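Local coordinates for protein Non-ribosomal peptide synthetase (PDB 6VTJ) that appears to tether a peptide on a 4'-phosphopantetheine-bearing carrier domain and, through its reductase domain, probably releases the thioester-bound product by reduction, at residues A[48-53]-A[433-438]; A[141-146]-A[172-177]; A[205-210]-A[242-247]. One frame throughout, in Å; residues are numbered along the deposited sequence.

Contact 1. Residues A[48-53]-A[433-438]; sequences IASKLI and IITADF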
loop_
_atom_site.group_PDB
_atom_site.type_symbol
_atom_site.label_atom_id
_atom_site.label_comp_id
_atom_site.label_asym_id
_atom_site.label_seq_id
_atom_site.Cartn_x
_atom_site.Cartn_y
_atom_site.Cartn_z
ATOM N N ILE A 48 8.489 -17.054 5.524
ATOM C CA ILE A 48 9.323 -18.225 5.268
ATOM C C ILE A 48 9.654 -18.321 3.785
ATOM O O ILE A 48 10.683 -18.895 3.403
ATOM C CB ILE A 48 8.631 -19.502 5.776
ATOM C CG1 ILE A 48 8.435 -19.445 7.293
ATOM C CG2 ILE A 48 9.435 -20.724 5.431
ATOM C CD1 ILE A 48 7.515 -20.528 7.812
ATOM N N ALA A 49 8.795 -17.767 2.925
ATOM C CA ALA A 49 9.091 -17.759 1.498
ATOM C C ALA A 49 10.383 -17.013 1.208
ATOM O O ALA A 49 11.102 -17.352 0.257
ATOM C CB ALA A 49 7.931 -17.142 0.724
ATOM N N SER A 50 10.714 -16.011 2.028
ATOM C CA SER A 50 11.958 -15.284 1.806
ATOM C C SER A 50 13.157 -16.148 2.169
ATOM O O SER A 50 14.198 -16.085 1.501
ATOM C CB SER A 50 11.972 -13.965 2.585
ATOM O OG SER A 50 12.005 -14.157 3.987
ATOM N N LYS A 51 13.026 -16.974 3.212
ATOM C CA LYS A 51 14.088 -17.927 3.512
ATOM C C LYS A 51 14.232 -18.933 2.386
ATOM O O LYS A 51 15.350 -19.298 2.003
ATOM C CB LYS A 51 13.817 -18.640 4.839
ATOM C CG LYS A 51 13.323 -17.716 5.945
ATOM N N LEU A 52 13.105 -19.390 1.838
ATOM C CA LEU A 52 13.146 -20.259 0.669
ATOM C C LEU A 52 13.953 -19.619 -0.454
ATOM O O LEU A 52 14.835 -20.257 -1.049
ATOM C CB LEU A 52 11.724 -20.577 0.202
ATOM C CG LEU A 52 11.678 -21.324 -1.128
ATOM C CD1 LEU A 52 12.382 -22.645 -0.981
ATOM C CD2 LEU A 52 10.257 -21.549 -1.555
ATOM N N ILE A 53 13.668 -18.346 -0.750
ATOM C CA ILE A 53 14.362 -17.664 -1.844
ATOM C C ILE A 53 15.848 -17.549 -1.536
ATOM O O ILE A 53 16.696 -17.764 -2.409
ATOM C CB ILE A 53 13.739 -16.277 -2.116
ATOM C CG1 ILE A 53 12.335 -16.396 -2.722
ATOM C CG2 ILE A 53 14.638 -15.456 -3.037
ATOM C CD1 ILE A 53 12.315 -16.949 -4.139
ATOM N N ILE A 433 15.419 -6.698 1.356
ATOM C CA ILE A 433 15.376 -6.473 -0.082
ATOM C C ILE A 433 14.765 -7.680 -0.781
ATOM O O ILE A 433 14.130 -7.534 -1.836
ATOM C CB ILE A 433 16.766 -6.123 -0.641
ATOM C CG1 ILE A 433 17.793 -7.190 -0.272
ATOM C CG2 ILE A 433 17.214 -4.770 -0.141
ATOM C CD1 ILE A 433 19.118 -6.968 -0.938
ATOM N N ILE A 434 14.873 -8.872 -0.180
ATOM C CA ILE A 434 14.293 -10.050 -0.817
ATOM C C ILE A 434 12.777 -9.954 -0.811
ATOM O O ILE A 434 12.127 -10.244 -1.826
ATOM C CB ILE A 434 14.769 -11.356 -0.143
ATOM C CG1 ILE A 434 16.233 -11.661 -0.488
ATOM C CG2 ILE A 434 13.923 -12.504 -0.595
ATOM C CD1 ILE A 434 16.559 -11.594 -1.971
ATOM N N THR A 435 12.179 -9.543 0.324
ATOM C CA THR A 435 10.717 -9.521 0.328
ATOM C C THR A 435 10.182 -8.364 -0.498
ATOM O O THR A 435 8.974 -8.319 -0.772
ATOM C CB THR A 435 10.132 -9.454 1.747
ATOM O OG1 THR A 435 10.589 -8.278 2.411
ATOM C CG2 THR A 435 10.510 -10.691 2.566
ATOM N N ALA A 436 11.063 -7.458 -0.916
ATOM C CA ALA A 436 10.751 -6.392 -1.850
ATOM C C ALA A 436 10.998 -6.794 -3.295
ATOM O O ALA A 436 11.104 -5.913 -4.159
ATOM C CB ALA A 436 11.566 -5.146 -1.506
ATOM N N ASP A 437 11.119 -8.100 -3.569
ATOM C CA ASP A 437 11.297 -8.656 -4.913
ATOM C C ASP A 437 12.630 -8.261 -5.547
ATOM O O ASP A 437 12.752 -8.239 -6.779
ATOM C CB ASP A 437 10.137 -8.257 -5.834
ATOM C CG ASP A 437 9.630 -9.409 -6.687
ATOM O OD1 ASP A 437 10.011 -10.580 -6.453
ATOM O OD2 ASP A 437 8.833 -9.129 -7.603
ATOM N N PHE A 438 13.637 -7.953 -4.729
ATOM C CA PHE A 438 14.958 -7.616 -5.242
ATOM C C PHE A 438 15.580 -8.818 -5.948
ATOM O O PHE A 438 15.316 -9.978 -5.616
ATOM C CB PHE A 438 15.846 -7.127 -4.083
ATOM C CG PHE A 438 17.296 -6.888 -4.428
ATOM C CD1 PHE A 438 18.212 -7.944 -4.488
ATOM C CD2 PHE A 438 17.769 -5.594 -4.609
ATOM C CE1 PHE A 438 19.565 -7.709 -4.784
ATOM C CE2 PHE A 438 19.106 -5.356 -4.895
ATOM C CZ PHE A 438 20.007 -6.414 -4.986
#

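Contact 2. Residues A[141-146]-A[172-177]; sequences HILYEF and DVMNDY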
loop_
_atom_site.group_PDB
_atom_site.type_symbol
_atom_site.label_atom_id
_atom_site.label_comp_id
_atom_site.label_asym_id
_atom_site.label_seq_id
_atom_site.Cartn_x
_atom_site.Cartn_y
_atom_site.Cartn_z
ATOM N N HIS A 141 -5.510 7.853 11.830
ATOM C CA HIS A 141 -5.089 9.239 11.744
ATOM C C HIS A 141 -6.084 10.094 10.990
ATOM O O HIS A 141 -6.203 11.288 11.280
ATOM C CB HIS A 141 -3.708 9.296 11.118
ATOM C CG HIS A 141 -2.632 8.879 12.066
ATOM N ND1 HIS A 141 -2.111 7.604 12.085
ATOM C CD2 HIS A 141 -2.025 9.553 13.073
ATOM C CE1 HIS A 141 -1.196 7.522 13.038
ATOM N NE2 HIS A 141 -1.137 8.686 13.662
ATOM N N ILE A 142 -6.819 9.506 10.037
ATOM C CA ILE A 142 -7.983 10.201 9.487
ATOM C C ILE A 142 -8.990 10.499 10.598
ATOM O O ILE A 142 -9.553 11.592 10.664
ATOM C CB ILE A 142 -8.632 9.393 8.350
ATOM C CG1 ILE A 142 -7.685 9.292 7.137
ATOM C CG2 ILE A 142 -9.999 10.005 7.982
ATOM C CD1 ILE A 142 -8.200 8.422 5.983
ATOM N N LEU A 143 -9.225 9.534 11.493
ATOM C CA LEU A 143 -10.164 9.772 12.587
ATOM C C LEU A 143 -9.639 10.863 13.517
ATOM O O LEU A 143 -10.386 11.761 13.940
ATOM C CB LEU A 143 -10.406 8.472 13.352
ATOM C CG LEU A 143 -11.016 8.566 14.752
ATOM C CD1 LEU A 143 -12.406 9.159 14.649
ATOM C CD2 LEU A 143 -11.074 7.196 15.408
ATOM N N TYR A 144 -8.359 10.788 13.859
ATOM C CA TYR A 144 -7.720 11.839 14.645
ATOM C C TYR A 144 -7.936 13.218 14.029
ATOM O O TYR A 144 -8.451 14.130 14.686
ATOM C CB TYR A 144 -6.234 11.541 14.767
ATOM C CG TYR A 144 -5.489 12.516 15.640
ATOM C CD1 TYR A 144 -5.608 12.462 17.022
ATOM C CD2 TYR A 144 -4.661 13.483 15.086
ATOM C CE1 TYR A 144 -4.937 13.341 17.829
ATOM C CE2 TYR A 144 -3.978 14.367 15.886
ATOM C CZ TYR A 144 -4.116 14.290 17.263
ATOM O OH TYR A 144 -3.446 15.171 18.083
ATOM N N GLU A 145 -7.568 13.386 12.754
ATOM C CA GLU A 145 -7.695 14.702 12.138
ATOM C C GLU A 145 -9.148 15.129 12.011
ATOM O O GLU A 145 -9.448 16.329 12.074
ATOM C CB GLU A 145 -7.030 14.736 10.760
ATOM C CG GLU A 145 -5.524 14.548 10.778
ATOM C CD GLU A 145 -4.771 15.656 11.521
ATOM O OE1 GLU A 145 -5.240 16.826 11.528
ATOM O OE2 GLU A 145 -3.697 15.340 12.095
ATOM N N PHE A 146 -10.065 14.184 11.815
ATOM C CA PHE A 146 -11.469 14.565 11.728
ATOM C C PHE A 146 -11.939 15.131 13.060
ATOM O O PHE A 146 -12.601 16.168 13.106
ATOM C CB PHE A 146 -12.333 13.370 11.312
ATOM C CG PHE A 146 -13.788 13.716 11.126
ATOM C CD1 PHE A 146 -14.659 13.735 12.213
ATOM C CD2 PHE A 146 -14.281 14.057 9.872
ATOM C CE1 PHE A 146 -16.009 14.073 12.041
ATOM C CE2 PHE A 146 -15.628 14.394 9.698
ATOM C CZ PHE A 146 -16.487 14.401 10.784
ATOM N N ASP A 172 -9.302 1.184 22.297
ATOM C CA ASP A 172 -7.954 0.710 22.589
ATOM C C ASP A 172 -6.961 1.177 21.535
ATOM O O ASP A 172 -5.842 1.579 21.867
ATOM C CB ASP A 172 -7.933 -0.815 22.681
ATOM C CG ASP A 172 -6.571 -1.338 23.059
ATOM O OD1 ASP A 172 -6.058 -0.931 24.123
ATOM O OD2 ASP A 172 -5.985 -2.110 22.276
ATOM N N VAL A 173 -7.348 1.121 20.260
ATOM C CA VAL A 173 -6.466 1.607 19.199
ATOM C C VAL A 173 -6.236 3.110 19.339
ATOM O O VAL A 173 -5.107 3.608 19.176
ATOM C CB VAL A 173 -7.059 1.250 17.825
ATOM C CG1 VAL A 173 -6.180 1.806 16.695
ATOM C CG2 VAL A 173 -7.261 -0.247 17.715
ATOM N N MET A 174 -7.304 3.858 19.647
ATOM C CA MET A 174 -7.182 5.300 19.835
ATOM C C MET A 174 -6.161 5.623 20.914
ATOM O O MET A 174 -5.302 6.496 20.734
ATOM C CB MET A 174 -8.540 5.904 20.195
ATOM C CG MET A 174 -9.483 6.094 19.019
ATOM S SD MET A 174 -11.135 6.494 19.616
ATOM C CE MET A 174 -10.805 8.179 20.157
ATOM N N ASN A 175 -6.240 4.919 22.051
ATOM C CA ASN A 175 -5.268 5.159 23.118
ATOM C C ASN A 175 -3.876 4.662 22.740
ATOM O O ASN A 175 -2.874 5.225 23.191
ATOM C CB ASN A 175 -5.738 4.495 24.408
ATOM C CG ASN A 175 -6.888 5.237 25.053
ATOM O OD1 ASN A 175 -6.966 6.470 24.998
ATOM N ND2 ASN A 175 -7.788 4.489 25.673
ATOM N N ASP A 176 -3.798 3.609 21.927
ATOM C CA ASP A 176 -2.513 3.154 21.400
ATOM C C ASP A 176 -1.781 4.258 20.645
ATOM O O ASP A 176 -0.557 4.399 20.770
ATOM C CB ASP A 176 -2.738 1.961 20.475
ATOM C CG ASP A 176 -2.198 0.693 21.038
ATOM O OD1 ASP A 176 -1.487 0.786 22.059
ATOM O OD2 ASP A 176 -2.487 -0.391 20.471
ATOM N N TYR A 177 -2.507 5.028 19.827
ATOM C CA TYR A 177 -1.866 5.971 18.913
ATOM C C TYR A 177 -1.820 7.411 19.413
ATOM O O TYR A 177 -1.012 8.198 18.908
ATOM C CB TYR A 177 -2.584 5.958 17.556
ATOM C CG TYR A 177 -2.153 4.837 16.631
ATOM C CD1 TYR A 177 -0.953 4.911 15.938
ATOM C CD2 TYR A 177 -2.954 3.709 16.443
ATOM C CE1 TYR A 177 -0.549 3.887 15.083
ATOM C CE2 TYR A 177 -2.564 2.687 15.589
ATOM C CZ TYR A 177 -1.355 2.786 14.910
ATOM O OH TYR A 177 -0.946 1.783 14.057
#

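Contact 3. Residues A[205-210]-A[242-247]; sequences QLEDEP and LKFAQT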
loop_
_atom_site.group_PDB
_atom_site.type_symbol
_atom_site.label_atom_id
_atom_site.label_comp_id
_atom_site.label_asym_id
_atom_site.label_seq_id
_atom_site.Cartn_x
_atom_site.Cartn_y
_atom_site.Cartn_z
ATOM N N GLN A 205 -27.334 -1.596 8.104
ATOM C CA GLN A 205 -27.592 -0.906 9.368
ATOM C C GLN A 205 -27.317 0.589 9.309
ATOM O O GLN A 205 -27.735 1.310 10.226
ATOM C CB GLN A 205 -26.748 -1.523 10.488
ATOM C CG GLN A 205 -25.248 -1.246 10.368
ATOM C CD GLN A 205 -24.446 -1.950 11.440
ATOM O OE1 GLN A 205 -24.751 -1.838 12.630
ATOM N NE2 GLN A 205 -23.401 -2.680 11.026
ATOM N N LEU A 206 -26.625 1.076 8.276
ATOM C CA LEU A 206 -26.315 2.494 8.157
ATOM C C LEU A 206 -27.271 3.241 7.244
ATOM O O LEU A 206 -27.128 4.455 7.082
ATOM C CB LEU A 206 -24.893 2.683 7.639
ATOM C CG LEU A 206 -23.775 2.053 8.452
ATOM C CD1 LEU A 206 -22.512 2.155 7.644
ATOM C CD2 LEU A 206 -23.625 2.738 9.812
ATOM N N GLU A 207 -28.238 2.559 6.640
ATOM C CA GLU A 207 -29.051 3.228 5.635
ATOM C C GLU A 207 -30.006 4.261 6.224
ATOM O O GLU A 207 -30.573 5.047 5.463
ATOM C CB GLU A 207 -29.816 2.192 4.829
ATOM C CG GLU A 207 -28.892 1.218 4.123
ATOM C CD GLU A 207 -29.560 0.570 2.931
ATOM O OE1 GLU A 207 -28.852 -0.055 2.106
ATOM O OE2 GLU A 207 -30.800 0.702 2.826
ATOM N N ASP A 208 -30.186 4.290 7.544
ATOM C CA ASP A 208 -31.019 5.286 8.207
ATOM C C ASP A 208 -30.190 6.215 9.092
ATOM O O ASP A 208 -30.687 6.725 10.102
ATOM C CB ASP A 208 -32.114 4.604 9.028
ATOM N N GLU A 209 -28.890 6.431 8.726
ATOM C CA GLU A 209 -27.960 7.312 9.425
ATOM C C GLU A 209 -27.595 8.494 8.536
ATOM O O GLU A 209 -27.466 8.334 7.316
ATOM C CB GLU A 209 -26.670 6.585 9.832
ATOM C CG GLU A 209 -26.861 5.422 10.795
ATOM C CD GLU A 209 -27.383 5.854 12.150
ATOM O OE1 GLU A 209 -27.098 6.997 12.570
ATOM O OE2 GLU A 209 -28.071 5.034 12.799
ATOM N N PRO A 210 -27.436 9.688 9.116
ATOM C CA PRO A 210 -27.068 10.894 8.341
ATOM C C PRO A 210 -25.596 10.904 7.918
ATOM O O PRO A 210 -24.728 11.569 8.495
ATOM C CB PRO A 210 -27.399 12.028 9.317
ATOM C CG PRO A 210 -27.189 11.437 10.651
ATOM C CD PRO A 210 -27.634 9.997 10.545
ATOM N N LEU A 242 -19.671 1.343 -2.610
ATOM C CA LEU A 242 -20.282 2.114 -3.682
ATOM C C LEU A 242 -21.771 1.839 -3.776
ATOM O O LEU A 242 -22.561 2.761 -4.000
ATOM C CB LEU A 242 -19.607 1.784 -5.014
ATOM C CG LEU A 242 -18.178 2.270 -5.209
ATOM C CD1 LEU A 242 -17.544 1.631 -6.442
ATOM C CD2 LEU A 242 -18.198 3.775 -5.317
ATOM N N LYS A 243 -22.171 0.575 -3.634
ATOM C CA LYS A 243 -23.595 0.244 -3.653
ATOM C C LYS A 243 -24.318 0.926 -2.504
ATOM O O LYS A 243 -25.404 1.509 -2.684
ATOM C CB LYS A 243 -23.778 -1.275 -3.592
ATOM C CG LYS A 243 -23.410 -1.969 -4.898
ATOM C CD LYS A 243 -23.747 -3.466 -4.905
ATOM N N PHE A 244 -23.705 0.897 -1.314
ATOM C CA PHE A 244 -24.258 1.638 -0.194
ATOM C C PHE A 244 -24.396 3.116 -0.531
ATOM O O PHE A 244 -25.441 3.724 -0.281
ATOM C CB PHE A 244 -23.402 1.474 1.053
ATOM C CG PHE A 244 -23.778 2.440 2.134
ATOM C CD1 PHE A 244 -24.943 2.255 2.861
ATOM C CD2 PHE A 244 -23.010 3.580 2.373
ATOM C CE1 PHE A 244 -25.312 3.163 3.846
ATOM C CE2 PHE A 244 -23.371 4.490 3.345
ATOM C CZ PHE A 244 -24.524 4.281 4.086
ATOM N N ALA A 245 -23.345 3.716 -1.096
ATOM C CA ALA A 245 -23.405 5.137 -1.433
ATOM C C ALA A 245 -24.500 5.429 -2.453
ATOM O O ALA A 245 -25.123 6.497 -2.409
ATOM C CB ALA A 245 -22.051 5.606 -1.967
ATOM N N GLN A 246 -24.751 4.491 -3.366
ATOM C CA GLN A 246 -25.721 4.706 -4.430
ATOM C C GLN A 246 -27.156 4.607 -3.940
ATOM O O GLN A 246 -28.046 5.204 -4.558
ATOM C CB GLN A 246 -25.488 3.709 -5.568
ATOM C CG GLN A 246 -24.419 4.173 -6.568
ATOM C CD GLN A 246 -23.756 3.021 -7.298
ATOM O OE1 GLN A 246 -23.683 1.903 -6.780
ATOM N NE2 GLN A 246 -23.266 3.284 -8.507
ATOM N N THR A 247 -27.399 3.889 -2.839
ATOM C CA THR A 247 -28.756 3.857 -2.295
ATOM C C THR A 247 -29.304 5.239 -1.946
ATOM O O THR A 247 -30.517 5.370 -1.772
ATOM C CB THR A 247 -28.843 2.983 -1.041
ATOM O OG1 THR A 247 -28.264 3.679 0.074
ATOM C CG2 THR A 247 -28.162 1.649 -1.258
#

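Contact 1. Residues A[48-53]-A[433-438]
S50 and T435 meet at the tightest point between helix 46-58 and the end of helix 431-435, where the CB of S50 lies 3.6 Å from the CG2 of T435. Next to them the CG2 of I434 touches both S50 CB, at 4.0 Å, and I53 CG2, at 3.9 Å. This methyl is carried there because it stands anti to the I434 backbone N, while the whole side chain also reaches I54 and L57. Both hydroxyls turn back into their own helices: S50 OG bonds to the L47 carbonyl and T435 OG1 to that of G432, so two buried polar atoms are satisfied and methyls and methylenes do the touching. Helix 46-58 belongs to the carrier domain and starts at S46, in the 4'-phosphopantetheine pocket; T435 also touches that ligand, which places this apolar seam beside the prosthetic group. A Schellman motif ends helix 431-435, with D437 at positive phi as its C-prime residue and its N bonded to I434 O at 2.9 Å. Past the packed seam the segment meets solvent: A436 is exposed and D437 partly so, its OD1 taken up by the backbone N of D66.

Contact 2. Residues A[141-146]-A[172-177]
Two consecutive beta-alpha-beta crossovers of the Rossmann-type reductase fold bring H141 of helix 137-149 against Y177 of helix 166-177. The rings form an offset edge-to-face pair, the imidazole presenting its edge to the phenol face, with centroids 5.5 Å apart and planes at 73°. H141 CE1 makes the nearest approach, 3.9 Å from Y177 CD1. In H141 the ring stands anti to the carbonyl carbon (chi1 -75°), which brings its far end nearer to the neighbouring helix than its CB direction alone would. Both imidazole nitrogens are engaged, ND1 with the F137 carbonyl and NE2 with R324 NH1, an arrangement consistent with a neutral ring protonated on ND1 and fixed against rotation. The same R324 nitrogen also bonds Y177 O, bridging the two helices, and Y177 OH is held by K332 N. The helices fill successive links of the parallel sheet, and a second, purely apolar touch lies between the helices: L143 CD2 packs 4.1 Å from M174 CG, the side chains crossing at about a right angle. L143 rests also on I154 and C156 of strand 154-158, while M174, bent at chi3, reaches I140 and F182.

Contact 3. Residues A[205-210]-A[242-247]
The carbonyl oxygen of F244 is gripped twice by T247: OG1 donates to it at 2.8 Å, lying in the carbonyl plane with a C=O...O angle of 149°, and the T247 backbone N adds a weaker bond. With OG1 held, T247 CG2 faces the other segment, 3.8 Å from E207 OE1. Most of what segment 242-247 puts against the turn is the F244 ring, whose CG stands anti to the backbone N (chi1 168°). L206 CB lies 3.8 Å from F244 CE1, L206 O lies in the ring plane at its edge, and E207 CG comes near that plane at 4.1 Å from F244 CE1. The extended E207 chain runs antiparallel to the F244 side chain, its carboxylate tilted 44° from the ring plane. A type I beta turn from L206 to E209 presents L206 and E207 side by side to the ring. Replacing F244 by an alanine would probably open a gap beside L206 CB and leave the turn with little apolar contact to the helix. L206 packs further on I193 of strand 190-194 and M157 of strand 154-158, while helix 229-246, the crossover between strands 213-216 and 252-258, is backed by helix 291-308 through L242 and A302.

How the contacts relate
The three contacts use no hydrogen bond across their segments, yet each sits differently. Contacts 1 and 2 are wholly buried at their touching residues; contact 3 is half exposed, its glutamate and threonine lying exposed. Contact 1 alone joins the carrier domain to a chain region far along the sequence, and it alone lies against the bound cofactor. Contacts 2 and 3 both belong to the Rossmann-type reductase, following one another along the chain with nearest atoms about 9 Å apart. Their chemistry follows place: small aliphatic groups at the domain junction, an aromatic pair with polar anchoring between core helices, and a ring against a turn at the outer edge.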